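Local coordinates for protein endoglucanase (Clostridium thermocellum, PDB 2E4T) that hydrolyses internal beta-1,4-glucosidic bonds of cellulose and xyloglucan through its family 44 catalytic TIM-barrel domain, one module of a larger multidomain enzyme, at residues E136-K141 against D153-M158; I107-A112 against D159-Y164; N185-W190 against K205-K210. All coordinates share one frame; numbering follows the deposited sequence. Where two conformers were deposited one is given.

Contact 1: residues E136-K141 against D153-M158; sequences EVKFEK and DDYVYM. With CA (calcium ion), chain C; GOL (glycerol), chain H.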
loop_
_atom_site.group_PDB
_atom_site.type_symbol
_atom_site.label_atom_id
_atom_site.label_comp_id
_atom_site.label_asym_id
_atom_site.label_seq_id
_atom_site.Cartn_x
_atom_site.Cartn_y
_atom_site.Cartn_z
ATOM N N GLU A 136 -0.583 8.922 -28.038
ATOM C CA GLU A 136 -1.203 9.837 -27.117
ATOM C C GLU A 136 -2.366 9.167 -26.383
ATOM O O GLU A 136 -3.209 8.538 -27.034
ATOM C CB GLU A 136 -1.721 11.074 -27.904
ATOM C CG GLU A 136 -2.337 12.139 -26.984
ATOM C CD GLU A 136 -2.997 13.261 -27.722
ATOM O OE1 GLU A 136 -2.460 13.705 -28.768
ATOM O OE2 GLU A 136 -4.089 13.725 -27.257
ATOM N N VAL A 137 -2.403 9.316 -25.062
ATOM C CA VAL A 137 -3.520 8.804 -24.299
ATOM C C VAL A 137 -4.646 9.809 -24.258
ATOM O O VAL A 137 -4.426 11.000 -23.976
ATOM C CB VAL A 137 -3.075 8.504 -22.844
ATOM C CG1 VAL A 137 -4.279 8.128 -22.008
ATOM C CG2 VAL A 137 -2.040 7.353 -22.886
ATOM N N LYS A 138 -5.858 9.333 -24.555
ATOM C CA LYS A 138 -7.076 10.098 -24.307
ATOM C C LYS A 138 -7.895 9.317 -23.304
ATOM O O LYS A 138 -7.987 8.067 -23.391
ATOM C CB LYS A 138 -7.856 10.350 -25.604
ATOM C CG LYS A 138 -7.159 11.372 -26.481
ATOM C CD LYS A 138 -7.999 11.740 -27.670
ATOM C CE LYS A 138 -7.575 13.060 -28.338
ATOM N NZ LYS A 138 -6.144 12.928 -28.876
ATOM N N PHE A 139 -8.539 10.014 -22.370
ATOM C CA PHE A 139 -9.279 9.288 -21.361
ATOM C C PHE A 139 -10.615 8.748 -21.873
ATOM O O PHE A 139 -11.021 7.657 -21.464
ATOM C CB PHE A 139 -9.458 10.156 -20.119
ATOM C CG PHE A 139 -8.122 10.587 -19.535
ATOM C CD1 PHE A 139 -7.030 9.729 -19.471
ATOM C CD2 PHE A 139 -7.995 11.862 -18.992
ATOM C CE1 PHE A 139 -5.816 10.144 -18.876
ATOM C CE2 PHE A 139 -6.801 12.259 -18.417
ATOM C CZ PHE A 139 -5.733 11.411 -18.388
ATOM N N GLU A 140 -11.275 9.539 -22.738
ATOM C CA GLU A 140 -12.577 9.154 -23.304
ATOM C C GLU A 140 -12.451 8.989 -24.807
ATOM O O GLU A 140 -12.096 9.932 -25.522
ATOM C CB GLU A 140 -13.662 10.160 -23.045
ATOM C CG GLU A 140 -14.024 10.113 -21.619
ATOM C CD GLU A 140 -15.270 10.918 -21.223
ATOM O OE1 GLU A 140 -16.201 11.040 -22.067
ATOM O OE2 GLU A 140 -15.406 11.341 -20.037
ATOM N N LYS A 141 -12.820 7.813 -25.310
ATOM C CA LYS A 141 -12.795 7.591 -26.767
ATOM C C LYS A 141 -13.793 8.472 -27.516
ATOM O O LYS A 141 -13.485 8.960 -28.615
ATOM C CB LYS A 141 -13.044 6.123 -27.050
ATOM C CG LYS A 141 -12.855 5.746 -28.522
ATOM C CD LYS A 141 -13.020 4.294 -28.760
ATOM C CE LYS A 141 -12.658 3.880 -30.190
ATOM N NZ LYS A 141 -12.967 2.475 -30.477
ATOM N N ASP A 153 -3.694 3.595 -35.202
ATOM C CA ASP A 153 -3.976 4.979 -35.058
ATOM C C ASP A 153 -3.033 5.575 -34.026
ATOM O O ASP A 153 -2.101 4.909 -33.521
ATOM C CB ASP A 153 -5.456 5.216 -34.787
ATOM C CG ASP A 153 -5.919 4.741 -33.435
ATOM O OD1 ASP A 153 -5.057 4.353 -32.639
ATOM O OD2 ASP A 153 -7.165 4.730 -33.205
ATOM N N ASP A 154 -3.237 6.848 -33.745
ATOM C CA ASP A 154 -2.301 7.633 -32.932
ATOM C C ASP A 154 -2.635 7.686 -31.434
ATOM O O ASP A 154 -1.900 8.325 -30.671
ATOM C CB ASP A 154 -2.219 9.087 -33.455
ATOM C CG ASP A 154 -1.659 9.181 -34.858
ATOM O OD1 ASP A 154 -0.984 8.215 -35.279
ATOM O OD2 ASP A 154 -1.860 10.251 -35.481
ATOM N N TYR A 155 -3.700 6.973 -31.011
ATOM C CA TYR A 155 -4.290 7.195 -29.703
ATOM C C TYR A 155 -4.525 5.895 -28.982
ATOM O O TYR A 155 -4.783 4.882 -29.585
ATOM C CB TYR A 155 -5.667 7.900 -29.821
ATOM C CG TYR A 155 -5.504 9.223 -30.519
ATOM C CD1 TYR A 155 -4.935 10.290 -29.845
ATOM C CD2 TYR A 155 -5.860 9.401 -31.857
ATOM C CE1 TYR A 155 -4.640 11.468 -30.480
ATOM C CE2 TYR A 155 -5.610 10.622 -32.508
ATOM C CZ TYR A 155 -4.992 11.626 -31.816
ATOM O OH TYR A 155 -4.769 12.781 -32.508
ATOM N N VAL A 156 -4.475 5.986 -27.631
ATOM C CA VAL A 156 -4.860 4.866 -26.764
ATOM C C VAL A 156 -5.872 5.425 -25.759
ATOM O O VAL A 156 -5.644 6.498 -25.196
ATOM C CB VAL A 156 -3.609 4.307 -26.063
ATOM C CG1 VAL A 156 -3.945 3.282 -25.060
ATOM C CG2 VAL A 156 -2.628 3.702 -27.128
ATOM N N TYR A 157 -6.981 4.710 -25.568
ATOM C CA TYR A 157 -8.098 5.256 -24.814
ATOM C C TYR A 157 -8.258 4.511 -23.464
ATOM O O TYR A 157 -8.399 3.279 -23.439
ATOM C CB TYR A 157 -9.405 5.115 -25.614
ATOM C CG TYR A 157 -9.314 5.880 -26.913
ATOM C CD1 TYR A 157 -9.433 7.252 -26.925
ATOM C CD2 TYR A 157 -9.094 5.228 -28.134
ATOM C CE1 TYR A 157 -9.355 7.974 -28.108
ATOM C CE2 TYR A 157 -8.982 5.954 -29.326
ATOM C CZ TYR A 157 -9.142 7.342 -29.290
ATOM O OH TYR A 157 -9.041 8.096 -30.440
ATOM N N MET A 158 -8.251 5.276 -22.379
ATOM C CA MET A 158 -8.379 4.632 -21.064
ATOM C C MET A 158 -9.751 4.029 -20.814
ATOM O O MET A 158 -9.834 2.940 -20.223
ATOM C CB MET A 158 -7.982 5.577 -19.918
ATOM C CG MET A 158 -6.503 5.927 -19.903
ATOM S SD MET A 158 -5.429 4.484 -19.722
ATOM C CE MET A 158 -4.908 4.215 -21.410
HETATM CA CA CA C . -4.989 2.880 -30.745
HETATM C C1 GOL H . -2.753 17.585 -32.702
HETATM O O1 GOL H . -3.219 17.802 -34.001
HETATM C C2 GOL H . -3.475 16.324 -32.268
HETATM O O2 GOL H . -3.091 15.225 -33.084
HETATM C C3 GOL H . -3.308 16.117 -30.784
HETATM O O3 GOL H . -3.951 14.917 -30.553
HETATM O O HOH W 1 -12.361 8.590 -31.004
HETATM O O HOH W 2 -7.326 3.307 -30.854
HETATM O O HOH W 3 -2.706 3.213 -31.371
#
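Glu136 and Lys138 grip both sides of Val156 through the backbone: Val156 N donates to Glu136 O at 2.9 Å, and Val156 O accepts Lys138 N at 2.9 Å. Glu136 N to Asp154 O and Met158 N to Lys138 O extend the pairing at either end, giving the parallel pair of a small three-stranded sheet, 134-138 in the middle and 155-157 at the edge. Calcium takes Asp153 OD1 at 2.4 Å and Tyr155 O at 2.3 Å, besides two waters; Glu54 and Asp150 complete the site. Glu136, Lys138, Tyr155 and Tyr157 share one sheet face. There Lys138 NZ forms a salt bridge with Glu136 OE2, from above the carboxylate plane. The same carboxylate stands almost perpendicular to the Tyr155 ring at that ring's edge, where glycerol O3, probably from the crystallisation liquor, donates to Glu136 OE1 at 2.6 Å. Lys141 crosses the phenol of Tyr157, a CH-pi contact with Lys141 CG 3.8 Å from the ring centroid. Its chain, with CG opposite the backbone N (chi1 -172°), runs extended until NZ reaches Glu160 in a salt bridge. On the Val137 and Val156 side the contact is apolar: Met158 CG meets Val137 CG1 at 3.8 Å and Phe139 CD1, at the ring edge, at 3.9 Å. Since Asp153 OD1 and Tyr155 O both bind calcium, the ion probably fixes the start of strand 155-157 beside Glu136.

Contact 2: residues I107-A112 against D159-Y164; sequences ITLQAA and DEFVNY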
loop_
_atom_site.group_PDB
_atom_site.type_symbol
_atom_site.label_atom_id
_atom_site.label_comp_id
_atom_site.label_asym_id
_atom_site.label_seq_id
_atom_site.Cartn_x
_atom_site.Cartn_y
_atom_site.Cartn_z
ATOM N N ILE A 107 -5.415 -1.662 -10.535
ATOM C CA ILE A 107 -4.713 -1.526 -11.809
ATOM C C ILE A 107 -4.408 -0.051 -12.080
ATOM O O ILE A 107 -5.312 0.787 -12.104
ATOM C CB ILE A 107 -5.580 -2.115 -12.958
ATOM C CG1 ILE A 107 -5.807 -3.611 -12.759
ATOM C CG2 ILE A 107 -4.969 -1.802 -14.330
ATOM C CD1 ILE A 107 -4.563 -4.469 -12.611
ATOM N N THR A 108 -3.136 0.222 -12.367
ATOM C CA THR A 108 -2.761 1.598 -12.747
ATOM C C THR A 108 -3.156 1.875 -14.183
ATOM O O THR A 108 -2.849 1.093 -15.118
ATOM C CB THR A 108 -1.279 1.791 -12.550
ATOM O OG1 THR A 108 -0.978 1.645 -11.130
ATOM C CG2 THR A 108 -0.829 3.191 -12.972
ATOM N N LEU A 109 -3.816 3.020 -14.357
ATOM C CA LEU A 109 -4.125 3.599 -15.659
ATOM C C LEU A 109 -3.130 4.746 -15.932
ATOM O O LEU A 109 -2.473 5.274 -15.045
ATOM C CB LEU A 109 -5.573 4.110 -15.699
ATOM C CG LEU A 109 -6.622 3.022 -15.415
ATOM C CD1 LEU A 109 -8.013 3.683 -15.408
ATOM C CD2 LEU A 109 -6.547 1.895 -16.438
ATOM N N GLN A 110 -3.064 5.118 -17.234
ATOM C CA GLN A 110 -1.984 5.950 -17.731
ATOM C C GLN A 110 -2.465 7.401 -17.920
ATOM O O GLN A 110 -3.399 7.668 -18.685
ATOM C CB GLN A 110 -1.521 5.357 -19.079
ATOM C CG GLN A 110 -0.820 4.012 -18.905
ATOM C CD GLN A 110 -1.696 2.889 -18.365
ATOM O OE1 GLN A 110 -2.798 2.628 -18.894
ATOM N NE2 GLN A 110 -1.210 2.209 -17.314
ATOM N N ALA A 111 -1.798 8.321 -17.208
ATOM C CA ALA A 111 -2.192 9.703 -17.202
ATOM C C ALA A 111 -1.077 10.681 -17.570
ATOM O O ALA A 111 -1.345 11.857 -17.808
ATOM C CB ALA A 111 -2.831 10.135 -15.871
ATOM N N ALA A 112 0.184 10.243 -17.594
ATOM C CA ALA A 112 1.292 11.159 -17.863
ATOM C C ALA A 112 1.174 11.756 -19.283
ATOM O O ALA A 112 1.681 12.860 -19.507
ATOM C CB ALA A 112 2.627 10.478 -17.675
ATOM N N ASP A 159 -10.821 4.717 -21.207
ATOM C CA ASP A 159 -12.126 4.126 -20.970
ATOM C C ASP A 159 -12.300 2.819 -21.784
ATOM O O ASP A 159 -12.958 1.898 -21.308
ATOM C CB ASP A 159 -13.271 5.132 -21.146
ATOM C CG ASP A 159 -13.396 5.761 -22.518
ATOM O OD1 ASP A 159 -12.570 5.577 -23.427
ATOM O OD2 ASP A 159 -14.437 6.524 -22.637
ATOM N N GLU A 160 -11.714 2.750 -22.987
ATOM C CA GLU A 160 -11.796 1.552 -23.782
ATOM C C GLU A 160 -11.042 0.387 -23.100
ATOM O O GLU A 160 -11.491 -0.767 -23.126
ATOM C CB GLU A 160 -11.273 1.819 -25.189
ATOM C CG GLU A 160 -11.563 0.664 -26.140
ATOM C CD GLU A 160 -11.237 1.039 -27.583
ATOM O OE1 GLU A 160 -10.075 1.490 -27.852
ATOM O OE2 GLU A 160 -12.143 0.892 -28.453
ATOM N N PHE A 161 -9.896 0.705 -22.468
ATOM C CA PHE A 161 -9.135 -0.285 -21.694
ATOM C C PHE A 161 -10.023 -0.810 -20.541
ATOM O O PHE A 161 -10.164 -2.037 -20.341
ATOM C CB PHE A 161 -7.879 0.420 -21.201
ATOM C CG PHE A 161 -6.890 -0.347 -20.335
ATOM C CD1 PHE A 161 -6.886 -1.730 -20.183
ATOM C CD2 PHE A 161 -5.905 0.418 -19.701
ATOM C CE1 PHE A 161 -5.939 -2.330 -19.372
ATOM C CE2 PHE A 161 -4.942 -0.194 -18.900
ATOM C CZ PHE A 161 -4.959 -1.561 -18.743
ATOM N N VAL A 162 -10.594 0.101 -19.750
ATOM C CA VAL A 162 -11.478 -0.322 -18.653
ATOM C C VAL A 162 -12.634 -1.157 -19.190
ATOM O O VAL A 162 -13.022 -2.181 -18.615
ATOM C CB VAL A 162 -11.931 0.881 -17.815
ATOM C CG1 VAL A 162 -12.947 0.450 -16.764
ATOM C CG2 VAL A 162 -10.723 1.525 -17.153
ATOM N N ASN A 163 -13.225 -0.731 -20.321
ATOM C CA ASN A 163 -14.340 -1.502 -20.891
ATOM C C ASN A 163 -13.889 -2.950 -21.219
ATOM O O ASN A 163 -14.655 -3.907 -21.008
ATOM C CB ASN A 163 -14.839 -0.794 -22.163
ATOM C CG ASN A 163 -15.966 -1.572 -22.792
ATOM O OD1 ASN A 163 -17.097 -1.580 -22.257
ATOM N ND2 ASN A 163 -15.679 -2.288 -23.887
ATOM N N TYR A 164 -12.674 -3.119 -21.749
ATOM C CA TYR A 164 -12.181 -4.457 -22.058
ATOM C C TYR A 164 -12.129 -5.318 -20.786
ATOM O O TYR A 164 -12.533 -6.510 -20.784
ATOM C CB TYR A 164 -10.805 -4.335 -22.724
ATOM C CG TYR A 164 -10.216 -5.652 -23.144
ATOM C CD1 TYR A 164 -10.357 -6.059 -24.468
ATOM C CD2 TYR A 164 -9.485 -6.470 -22.271
ATOM C CE1 TYR A 164 -9.837 -7.272 -24.918
ATOM C CE2 TYR A 164 -8.968 -7.684 -22.741
ATOM C CZ TYR A 164 -9.166 -8.090 -24.063
ATOM O OH TYR A 164 -8.622 -9.310 -24.447
#
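Strand 107-109 and helix 159-164 run nearly antiparallel, at 157°, with their axes 10.6 Å apart, so that the contact is made entirely by side chains bridging the gap. Phe161 does most of the bridging. With CG opposite its backbone N (chi1 179°), the ring is carried off the helix to the strand, where Leu109 CD2 comes in obliquely, 3.6 Å from Phe161 CE2. The second methyl of Leu109 serves a different neighbour: CD1 crosses to Val162 CG2 at 3.9 Å, and the leucine fork thus straddles two successive helix residues. Strand 104-109 and helix 158-169 are a beta-alpha unit of the TIM barrel, the helix packing on the outside of the strand before the chain re-enters the barrel as strand 180-183, whose Tyr181 touches both Leu109 and Val162. Gln110 adds a polar edge to this hydrophobic layer. Its chain bends at chi2 (65°), laying Gln110 OE1 near the plane of the Phe161 ring, 3.5 Å from Phe161 CE2, where the weakly positive ring hydrogens lie. Gln110 NE2 donates to Thr108 O at 3.0 Å, from above that carbonyl's plane, and also to Thr48 O. Trp53 stacks on Phe161.

Contact 3: residues N185-W190 against K205-K210; sequences NEPALW and KELIEK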
loop_
_atom_site.group_PDB
_atom_site.type_symbol
_atom_site.label_atom_id
_atom_site.label_comp_id
_atom_site.label_asym_id
_atom_site.label_seq_id
_atom_site.Cartn_x
_atom_site.Cartn_y
_atom_site.Cartn_z
ATOM N N ASN A 185 1.187 6.960 -11.573
ATOM C CA ASN A 185 2.149 6.629 -10.537
ATOM C C ASN A 185 3.092 7.837 -10.399
ATOM O O ASN A 185 3.664 8.293 -11.372
ATOM C CB ASN A 185 3.010 5.427 -11.016
ATOM C CG ASN A 185 3.993 4.989 -9.941
ATOM O OD1 ASN A 185 3.564 4.521 -8.839
ATOM N ND2 ASN A 185 5.280 5.194 -10.187
ATOM N N GLU A 186 3.245 8.326 -9.164
ATOM C CA GLU A 186 4.287 9.306 -8.822
ATOM C C GLU A 186 4.343 10.447 -9.833
ATOM O O GLU A 186 5.389 10.732 -10.438
ATOM C CB GLU A 186 5.653 8.637 -8.623
ATOM C CG GLU A 186 5.573 7.613 -7.479
ATOM C CD GLU A 186 6.887 7.038 -7.061
ATOM O OE1 GLU A 186 7.939 7.256 -7.731
ATOM O OE2 GLU A 186 6.884 6.311 -6.012
ATOM N N PRO A 187 3.266 11.233 -9.944
ATOM C CA PRO A 187 3.236 12.306 -10.956
ATOM C C PRO A 187 4.291 13.369 -10.720
ATOM O O PRO A 187 4.794 13.954 -11.722
ATOM C CB PRO A 187 1.802 12.871 -10.820
ATOM C CG PRO A 187 1.387 12.493 -9.404
ATOM C CD PRO A 187 1.985 11.107 -9.222
ATOM N N ALA A 188 4.633 13.702 -9.465
ATOM C CA ALA A 188 5.659 14.686 -9.233
ATOM C C ALA A 188 7.041 14.208 -9.653
ATOM O O ALA A 188 7.967 15.036 -9.731
ATOM C CB ALA A 188 5.656 15.193 -7.796
ATOM N N LEU A 189 7.179 12.909 -9.916
ATOM C CA LEU A 189 8.438 12.360 -10.480
ATOM C C LEU A 189 8.300 12.084 -11.986
ATOM O O LEU A 189 9.287 11.632 -12.578
ATOM C CB LEU A 189 8.912 11.133 -9.734
ATOM C CG LEU A 189 9.294 11.401 -8.267
ATOM C CD1 LEU A 189 9.891 10.140 -7.658
ATOM C CD2 LEU A 189 10.244 12.583 -8.100
ATOM N N TRP A 190 7.181 12.398 -12.640
ATOM C CA TRP A 190 7.096 12.141 -14.079
ATOM C C TRP A 190 8.286 12.760 -14.815
ATOM O O TRP A 190 8.863 12.133 -15.730
ATOM C CB TRP A 190 5.794 12.682 -14.661
ATOM C CG TRP A 190 4.576 11.899 -14.375
ATOM C CD1 TRP A 190 4.478 10.576 -14.030
ATOM C CD2 TRP A 190 3.228 12.378 -14.508
ATOM N NE1 TRP A 190 3.149 10.198 -13.909
ATOM C CE2 TRP A 190 2.354 11.288 -14.217
ATOM C CE3 TRP A 190 2.679 13.621 -14.833
ATOM C CZ2 TRP A 190 0.956 11.433 -14.254
ATOM C CZ3 TRP A 190 1.289 13.766 -14.874
ATOM C CH2 TRP A 190 0.447 12.678 -14.598
ATOM N N LYS A 205 -2.353 22.270 -11.316
ATOM C CA LYS A 205 -3.539 22.390 -12.174
ATOM C C LYS A 205 -3.628 21.214 -13.160
ATOM O O LYS A 205 -4.732 20.671 -13.358
ATOM C CB LYS A 205 -3.531 23.707 -12.943
ATOM C CG LYS A 205 -3.864 24.903 -12.062
ATOM C CD LYS A 205 -3.949 26.204 -12.873
ATOM C CE LYS A 205 -2.714 26.584 -13.680
ATOM N NZ LYS A 205 -1.503 26.777 -12.832
ATOM N N GLU A 206 -2.525 20.819 -13.792
ATOM C CA GLU A 206 -2.597 19.713 -14.734
ATOM C C GLU A 206 -3.004 18.434 -13.987
ATOM O O GLU A 206 -3.800 17.636 -14.498
ATOM C CB GLU A 206 -1.233 19.504 -15.433
ATOM C CG GLU A 206 -1.215 18.274 -16.336
ATOM C CD GLU A 206 0.061 17.938 -17.074
ATOM O OE1 GLU A 206 0.647 18.810 -17.739
ATOM O OE2 GLU A 206 0.513 16.795 -16.891
ATOM N N LEU A 207 -2.393 18.201 -12.809
ATOM C CA LEU A 207 -2.703 16.947 -12.116
ATOM C C LEU A 207 -4.190 16.873 -11.771
ATOM O O LEU A 207 -4.816 15.803 -11.945
ATOM C CB LEU A 207 -1.804 16.795 -10.877
ATOM C CG LEU A 207 -1.966 15.469 -10.166
ATOM C CD1 LEU A 207 -1.759 14.269 -11.083
ATOM C CD2 LEU A 207 -0.967 15.420 -9.013
ATOM N N ILE A 208 -4.772 17.974 -11.272
ATOM C CA ILE A 208 -6.231 17.917 -10.991
ATOM C C ILE A 208 -7.028 17.704 -12.244
ATOM O O ILE A 208 -7.964 16.883 -12.264
ATOM C CB ILE A 208 -6.700 19.218 -10.249
ATOM C CG1 ILE A 208 -6.054 19.366 -8.904
ATOM C CG2 ILE A 208 -8.201 19.268 -10.166
ATOM C CD1 ILE A 208 -6.208 18.280 -7.998
ATOM N N GLU A 209 -6.705 18.460 -13.311
ATOM C CA GLU A 209 -7.491 18.318 -14.551
ATOM C C GLU A 209 -7.495 16.882 -15.017
ATOM O O GLU A 209 -8.559 16.330 -15.393
ATOM C CB GLU A 209 -6.914 19.273 -15.625
ATOM C CG GLU A 209 -7.252 20.697 -15.379
ATOM C CD GLU A 209 -6.943 21.601 -16.559
ATOM O OE1 GLU A 209 -6.616 21.110 -17.668
ATOM O OE2 GLU A 209 -7.019 22.832 -16.378
ATOM N N LYS A 210 -6.310 16.251 -15.043
ATOM C CA LYS A 210 -6.215 14.884 -15.509
ATOM C C LYS A 210 -6.945 13.918 -14.589
ATOM O O LYS A 210 -7.586 12.953 -15.046
ATOM C CB LYS A 210 -4.753 14.475 -15.634
ATOM C CG LYS A 210 -4.043 15.088 -16.808
ATOM C CD LYS A 210 -2.613 14.677 -16.876
ATOM C CE LYS A 210 -2.018 15.077 -18.227
ATOM N NZ LYS A 210 -0.741 14.587 -18.451
#
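Trp190 presents the edge of its indole to Glu206, whose OE2 lies near the ring plane and 3.7 Å from Trp190 CZ3, with the carboxylate turned 32° against the ring. One indole face is covered from within its own loop by Pro187, whose CA sits 3.4 Å above the plane over the ring centre, while the ring of His198 meets the indole at about 45°. Lys210 extends from the helix toward the indole, its NZ obliquely placed 4.2 Å from Trp190 CZ3. Lys210 NZ and Glu206 OE2 form a salt bridge of 3.0 Å, one helical turn apart, with the ammonium approaching well above the carboxylate plane. OE2 also pairs with His198 and NZ with Ala111 O, so both ends of this bridge are tied to other loops.

Residues 185-190 follow strand 180-183 on the C-terminal side of the barrel, where TIM-barrel enzymes carry their active sites, and helix 204-221 leads back from that side towards strand 226-232. The loop is thereby pressed against the start of the very helix it precedes. Indole NE1 is anchored on Asp184 at the foot of the loop. Alongside, Leu207, with CG anti to the backbone N (chi1 -175°), swings its fork onto the proline ring: Leu207 CD1 touches Pro187 CB at 3.8 Å, and Leu207 CD2 touches Pro187 CG, also at 3.8 Å.

How the contacts relate
Contact 1 is a surface contact, whereas contacts 2 and 3 are buried within the barrel wall and its loops, and the chemistry follows. At the periphery, backbone pairing, calcium and charged side chains dominate; inside, contact 2 is nearly all apolar, while contact 3 sets a salt bridge at the indole. Contacts 1 and 2 share a continuous element, since strand 155-157 leads directly into helix 158-169, and they are joined by a probable hydrogen bond from Lys141 N to Asp159 OD1, 2.9 Å. Contact 3 belongs to the next beta-alpha unit. It touches contact 2 through Ala112, whose CB packs against the Trp190 indole, and contact 1 through Phe139, which packs on the Lys210 backbone.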